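Local coordinates for cupin 2, conserved barrel (Desulfitobacterium hafniense, PDB 2OZJ), which is of unknown function but folds as a small cupin beta-barrel, paired with a second copy of itself in the assembly, at residues P15-I20 with I64-A69; I71-Q76 with D84-P89. All blocks are in the same frame, centred on the assembly; numbering follows the deposited sequence.

Both contacts rest mainly on apolar side chains, without a hydrogen bond across either pair of segments. Interaction 1 is only partly buried, although it lies nearer the centre of the chain: a short 3-10 turn from the loop after strand 14-15 packs against the bulged corner between strands 60-65 and 68-73, beside which Lys103 hydrogen-bonds to both segments. Interaction 2 is buried, joining strands 68-73 and 84-88 of two facing sheets through branched side chains and one phenylalanine ring. Their centres are about 18 Å apart, and they meet where Ile64 N lies 2.9 Å from Asp84 O, a probable hydrogen bond between neighbouring strands. Both also touch the second subunit.

Interaction 1: residues P15-I20 with I64-A69; sequences PLASLI and ILQGEA
Leu65 reaches from its strand to the 3-10 turn at 16-19, and every level of its side chain except the branch point has a partner there. Leu65 CB lies 4.2 Å from Ala17 CB. Farther out the two methyls divide over Leu16: Leu65 CD1 comes to 4.1 Å from Leu16 CG, while Leu65 CD2 approaches Leu16 CD2 at 3.9 Å. With CG anti to its carbonyl carbon (chi1 -58°), the Leu65 chain runs obliquely across that of Leu16. Leu65 also touches Leu42 of strand 38-46. Leu65 and Gln66 form a classic beta bulge opposite Lys103, at the corner where the chain passes from one sheet of the cupin barrel to the other; Gly67, with phi 78°, continues this corner. Gln66 is extended, with CG anti to the backbone N (chi1 -167°), and Gln66 OE1 stops 3.7 Å from Ala17 CB. That is only a van der Waals contact: the same oxygen is hydrogen-bonded to Lys103 NZ, which also bonds Ala17 O, so one ammonium group ties the turn to the bulge. Within the turn, Pro15 O accepts from Ser18 N and, on a lone pair in the carbonyl plane, from Ser18 OG at 2.7 Å. Leu16 also packs on Val85 of the second subunit.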
loop_
_atom_site.group_PDB
_atom_site.type_symbol
_atom_site.label_atom_id
_atom_site.label_comp_id
_atom_site.label_asym_id
_atom_site.label_seq_id
_atom_site.Cartn_x
_atom_site.Cartn_y
_atom_site.Cartn_z
ATOM N N PRO A 15 4.200 4.358 11.118
ATOM C CA PRO A 15 4.677 4.356 9.761
ATOM C C PRO A 15 4.969 2.934 9.345
ATOM O O PRO A 15 5.520 2.125 10.112
ATOM C CB PRO A 15 5.992 5.145 9.847
ATOM C CG PRO A 15 6.084 5.663 11.170
ATOM C CD PRO A 15 5.152 4.967 12.048
ATOM N N LEU A 16 4.648 2.627 8.107
ATOM C CA LEU A 16 4.764 1.318 7.606
ATOM C C LEU A 16 6.231 0.822 7.626
ATOM O O LEU A 16 6.539 -0.305 8.035
ATOM C CB LEU A 16 4.157 1.347 6.197
ATOM C CG LEU A 16 3.749 0.064 5.567
ATOM C CD1 LEU A 16 2.818 -0.798 6.400
ATOM C CD2 LEU A 16 3.098 0.502 4.196
ATOM N N ALA A 17 7.159 1.738 7.326
ATOM C CA ALA A 17 8.589 1.423 7.362
ATOM C C ALA A 17 9.048 0.994 8.754
ATOM O O ALA A 17 10.008 0.245 8.909
ATOM C CB ALA A 17 9.401 2.628 6.925
ATOM N N SER A 18 8.387 1.489 9.791
ATOM C CA SER A 18 8.787 1.175 11.159
ATOM C C SER A 18 8.417 -0.266 11.577
ATOM O O SER A 18 8.852 -0.711 12.634
ATOM C CB SER A 18 8.234 2.229 12.148
ATOM O OG SER A 18 6.887 1.982 12.410
ATOM N N LEU A 19 7.624 -0.984 10.784
ATOM C CA LEU A 19 7.150 -2.308 11.148
ATOM C C LEU A 19 8.173 -3.413 10.786
ATOM O O LEU A 19 8.009 -4.536 11.210
ATOM C CB LEU A 19 5.812 -2.624 10.511
ATOM C CG LEU A 19 4.634 -1.704 10.890
ATOM C CD1 LEU A 19 3.433 -2.185 10.103
ATOM C CD2 LEU A 19 4.360 -1.691 12.373
ATOM N N ILE A 20 9.219 -3.064 10.043
ATOM C CA ILE A 20 10.261 -4.026 9.650
ATOM C C ILE A 20 11.644 -3.363 9.741
ATOM O O ILE A 20 11.818 -2.212 9.340
ATOM C CB ILE A 20 9.979 -4.637 8.243
ATOM C CG1 ILE A 20 10.777 -5.920 8.000
ATOM C CG2 ILE A 20 10.233 -3.656 7.092
ATOM C CD1 ILE A 20 10.242 -6.706 6.812
ATOM N N ILE A 64 8.188 1.443 -2.574
ATOM C CA ILE A 64 9.421 1.574 -1.815
ATOM C C ILE A 64 9.159 2.420 -0.572
ATOM O O ILE A 64 8.653 3.525 -0.673
ATOM C CB ILE A 64 10.560 2.178 -2.640
ATOM C CG1 ILE A 64 10.711 1.429 -3.949
ATOM C CG2 ILE A 64 11.893 2.119 -1.844
ATOM C CD1 ILE A 64 10.966 -0.023 -3.796
ATOM N N LEU A 65 9.472 1.878 0.598
ATOM C CA LEU A 65 9.199 2.549 1.853
ATOM C C LEU A 65 10.415 3.341 2.342
ATOM O O LEU A 65 10.281 4.405 2.945
ATOM C CB LEU A 65 8.796 1.533 2.917
ATOM C CG LEU A 65 7.578 0.678 2.578
ATOM C CD1 LEU A 65 7.364 -0.348 3.673
ATOM C CD2 LEU A 65 6.324 1.528 2.340
ATOM N N GLN A 66 11.606 2.819 2.082
ATOM C CA GLN A 66 12.827 3.374 2.614
ATOM C C GLN A 66 13.949 2.799 1.774
ATOM O O GLN A 66 13.877 1.668 1.327
ATOM C CB GLN A 66 12.944 2.928 4.062
ATOM C CG GLN A 66 13.961 3.621 4.914
ATOM C CD GLN A 66 14.063 2.956 6.290
ATOM O OE1 GLN A 66 13.119 2.989 7.091
ATOM N NE2 GLN A 66 15.212 2.332 6.560
ATOM N N GLY A 67 14.991 3.575 1.544
ATOM C CA GLY A 67 16.112 3.118 0.730
ATOM C C GLY A 67 15.821 3.179 -0.751
ATOM O O GLY A 67 14.778 3.672 -1.187
ATOM N N GLU A 68 16.773 2.702 -1.529
ATOM C CA GLU A 68 16.681 2.696 -2.974
ATOM C C GLU A 68 16.790 1.280 -3.487
ATOM O O GLU A 68 17.399 0.417 -2.834
ATOM C CB GLU A 68 17.798 3.543 -3.560
ATOM C CG GLU A 68 17.648 4.985 -3.219
ATOM C CD GLU A 68 18.725 5.813 -3.824
ATOM O OE1 GLU A 68 18.677 6.071 -5.048
ATOM O OE2 GLU A 68 19.619 6.197 -3.055
ATOM N N ALA A 69 16.208 1.061 -4.661
ATOM C CA ALA A 69 16.159 -0.247 -5.297
ATOM C C ALA A 69 16.248 -0.085 -6.814
ATOM O O ALA A 69 16.167 1.026 -7.345
ATOM C CB ALA A 69 14.865 -0.976 -4.914
#

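Interaction 2: residues I71-Q76 with D84-P89; sequences ITFDDQ and DVLMVP
Strands 71-73 and 84-88 run in nearly the same direction, 26° apart, with their axes 10.7 Å from each other at closest approach, a separation spanned by side chains alone. Ile71 and Leu86 lie alongside each other, pointing opposite ways, with Ile71 CD1 3.8 Å from Leu86 CD2. The isoleucine gets there by a straight run, its CG1 anti to the carbonyl carbon and its CD1 in turn anti to CA (chi2 -178°), which brings the terminal methyl up to Leu86. The same Leu86 methyl serves a second partner: Phe73 CZ approaches Leu86 CD2 at 4.1 Å, obliquely to the ring, the two side chains extending from their strands to meet each other. These strands belong to the two facing sheets of the cupin barrel, and the contact bridges its interior: 68-73 lies between strands 76-80 and 95-98, while 84-88 pairs with 60-65. Val88 reaches the phenylalanine differently. Val88 CG2 stands at the ring edge, near its plane, 3.9 Å from Phe73 CE2. One face of that ring also carries Ile71 CG2, 3.9 Å above the plane and displaced toward the rim, so the two residues of strand 71-73 pack on each other as well as on the opposite strand. Ile78 and Leu80 of strand 76-80 both touch Leu86, and His94 lies against both Phe73 and Val88. At the start of strand 84-88, Asp84 and Val85 form an antiparallel ladder with a strand of the second subunit, which carries the sheet across the interface.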
loop_
_atom_site.group_PDB
_atom_site.type_symbol
_atom_site.label_atom_id
_atom_site.label_comp_id
_atom_site.label_asym_id
_atom_site.label_seq_id
_atom_site.Cartn_x
_atom_site.Cartn_y
_atom_site.Cartn_z
ATOM N N ILE A 71 14.770 -2.309 -10.354
ATOM C CA ILE A 71 14.037 -3.422 -10.913
ATOM C C ILE A 71 14.506 -3.666 -12.327
ATOM O O ILE A 71 14.655 -2.731 -13.115
ATOM C CB ILE A 71 12.515 -3.219 -10.949
ATOM C CG1 ILE A 71 11.971 -3.043 -9.556
ATOM C CG2 ILE A 71 11.856 -4.446 -11.528
ATOM C CD1 ILE A 71 10.392 -2.873 -9.506
ATOM N N THR A 72 14.737 -4.938 -12.647
ATOM C CA THR A 72 15.235 -5.349 -13.965
ATOM C C THR A 72 14.214 -6.198 -14.704
ATOM O O THR A 72 13.722 -7.160 -14.128
ATOM C CB THR A 72 16.522 -6.219 -13.802
ATOM O OG1 THR A 72 17.563 -5.427 -13.228
ATOM C CG2 THR A 72 17.003 -6.758 -15.130
ATOM N N PHE A 73 13.931 -5.876 -15.975
ATOM C CA PHE A 73 13.092 -6.748 -16.837
ATOM C C PHE A 73 13.226 -6.492 -18.316
ATOM O O PHE A 73 12.968 -5.376 -18.772
ATOM C CB PHE A 73 11.589 -6.719 -16.482
ATOM C CG PHE A 73 11.074 -5.395 -15.999
ATOM C CD1 PHE A 73 11.638 -4.192 -16.400
ATOM C CD2 PHE A 73 9.993 -5.365 -15.142
ATOM C CE1 PHE A 73 11.153 -3.007 -15.944
ATOM C CE2 PHE A 73 9.507 -4.175 -14.682
ATOM C CZ PHE A 73 10.084 -2.990 -15.085
ATOM N N ASP A 74 13.687 -7.521 -19.042
ATOM C CA ASP A 74 13.600 -7.540 -20.499
ATOM C C ASP A 74 14.611 -6.595 -21.141
ATOM O O ASP A 74 15.616 -7.028 -21.708
ATOM C CB ASP A 74 12.184 -7.185 -20.956
ATOM N N ASP A 75 14.351 -5.269 -21.023
ATOM C CA ASP A 75 15.076 -4.261 -21.776
ATOM C C ASP A 75 15.743 -3.202 -20.901
ATOM O O ASP A 75 16.481 -2.347 -21.416
ATOM C CB ASP A 75 14.093 -3.564 -22.723
ATOM N N GLN A 76 15.512 -3.276 -19.597
ATOM C CA GLN A 76 15.617 -2.107 -18.737
ATOM C C GLN A 76 15.967 -2.387 -17.308
ATOM O O GLN A 76 15.561 -3.388 -16.769
ATOM C CB GLN A 76 14.265 -1.417 -18.686
ATOM C CG GLN A 76 13.957 -0.612 -19.901
ATOM C CD GLN A 76 12.775 0.279 -19.634
ATOM O OE1 GLN A 76 11.695 -0.201 -19.282
ATOM N NE2 GLN A 76 12.980 1.583 -19.758
ATOM N N ASP A 84 8.265 5.738 -4.316
ATOM C CA ASP A 84 7.915 5.253 -5.651
ATOM C C ASP A 84 7.064 3.993 -5.604
ATOM O O ASP A 84 7.298 3.113 -4.767
ATOM C CB ASP A 84 9.168 4.935 -6.470
ATOM C CG ASP A 84 9.879 6.175 -7.039
ATOM O OD1 ASP A 84 9.330 7.319 -7.161
ATOM O OD2 ASP A 84 11.054 5.956 -7.416
ATOM N N VAL A 85 6.111 3.941 -6.538
ATOM C CA VAL A 85 5.320 2.784 -6.844
ATOM C C VAL A 85 5.575 2.399 -8.293
ATOM O O VAL A 85 5.794 3.262 -9.195
ATOM C CB VAL A 85 3.807 3.032 -6.537
ATOM C CG1 VAL A 85 3.178 3.995 -7.574
ATOM C CG2 VAL A 85 3.084 1.759 -6.477
ATOM N N LEU A 86 5.617 1.098 -8.521
ATOM C CA LEU A 86 5.668 0.539 -9.867
ATOM C C LEU A 86 4.817 -0.711 -9.906
ATOM O O LEU A 86 4.887 -1.523 -8.985
ATOM C CB LEU A 86 7.110 0.185 -10.274
ATOM C CG LEU A 86 7.338 -0.013 -11.787
ATOM C CD1 LEU A 86 7.201 1.271 -12.632
ATOM C CD2 LEU A 86 8.716 -0.603 -12.029
HETATM N N MSE A 87 4.007 -0.853 -10.952
HETATM C CA MSE A 87 3.204 -2.041 -11.167
HETATM C C MSE A 87 3.877 -2.905 -12.216
HETATM O O MSE A 87 4.262 -2.421 -13.280
HETATM C CB MSE A 87 1.800 -1.666 -11.633
HETATM C CG MSE A 87 0.790 -2.825 -11.495
HETATM SE SE MSE A 87 0.755 -4.009 -12.979
HETATM C CE MSE A 87 -0.695 -3.295 -14.021
ATOM N N VAL A 88 4.064 -4.179 -11.870
ATOM C CA VAL A 88 4.648 -5.163 -12.781
ATOM C C VAL A 88 3.567 -6.189 -13.136
ATOM O O VAL A 88 3.080 -6.903 -12.261
ATOM C CB VAL A 88 5.905 -5.840 -12.147
ATOM C CG1 VAL A 88 6.481 -6.885 -13.071
ATOM C CG2 VAL A 88 6.972 -4.784 -11.778
ATOM N N PRO A 89 3.159 -6.240 -14.411
ATOM C CA PRO A 89 2.018 -7.088 -14.775
ATOM C C PRO A 89 2.296 -8.583 -14.698
ATOM O O PRO A 89 3.445 -9.006 -14.781
ATOM C CB PRO A 89 1.685 -6.656 -16.214
ATOM C CG PRO A 89 2.902 -6.000 -16.723
ATOM C CD PRO A 89 3.658 -5.455 -15.561
#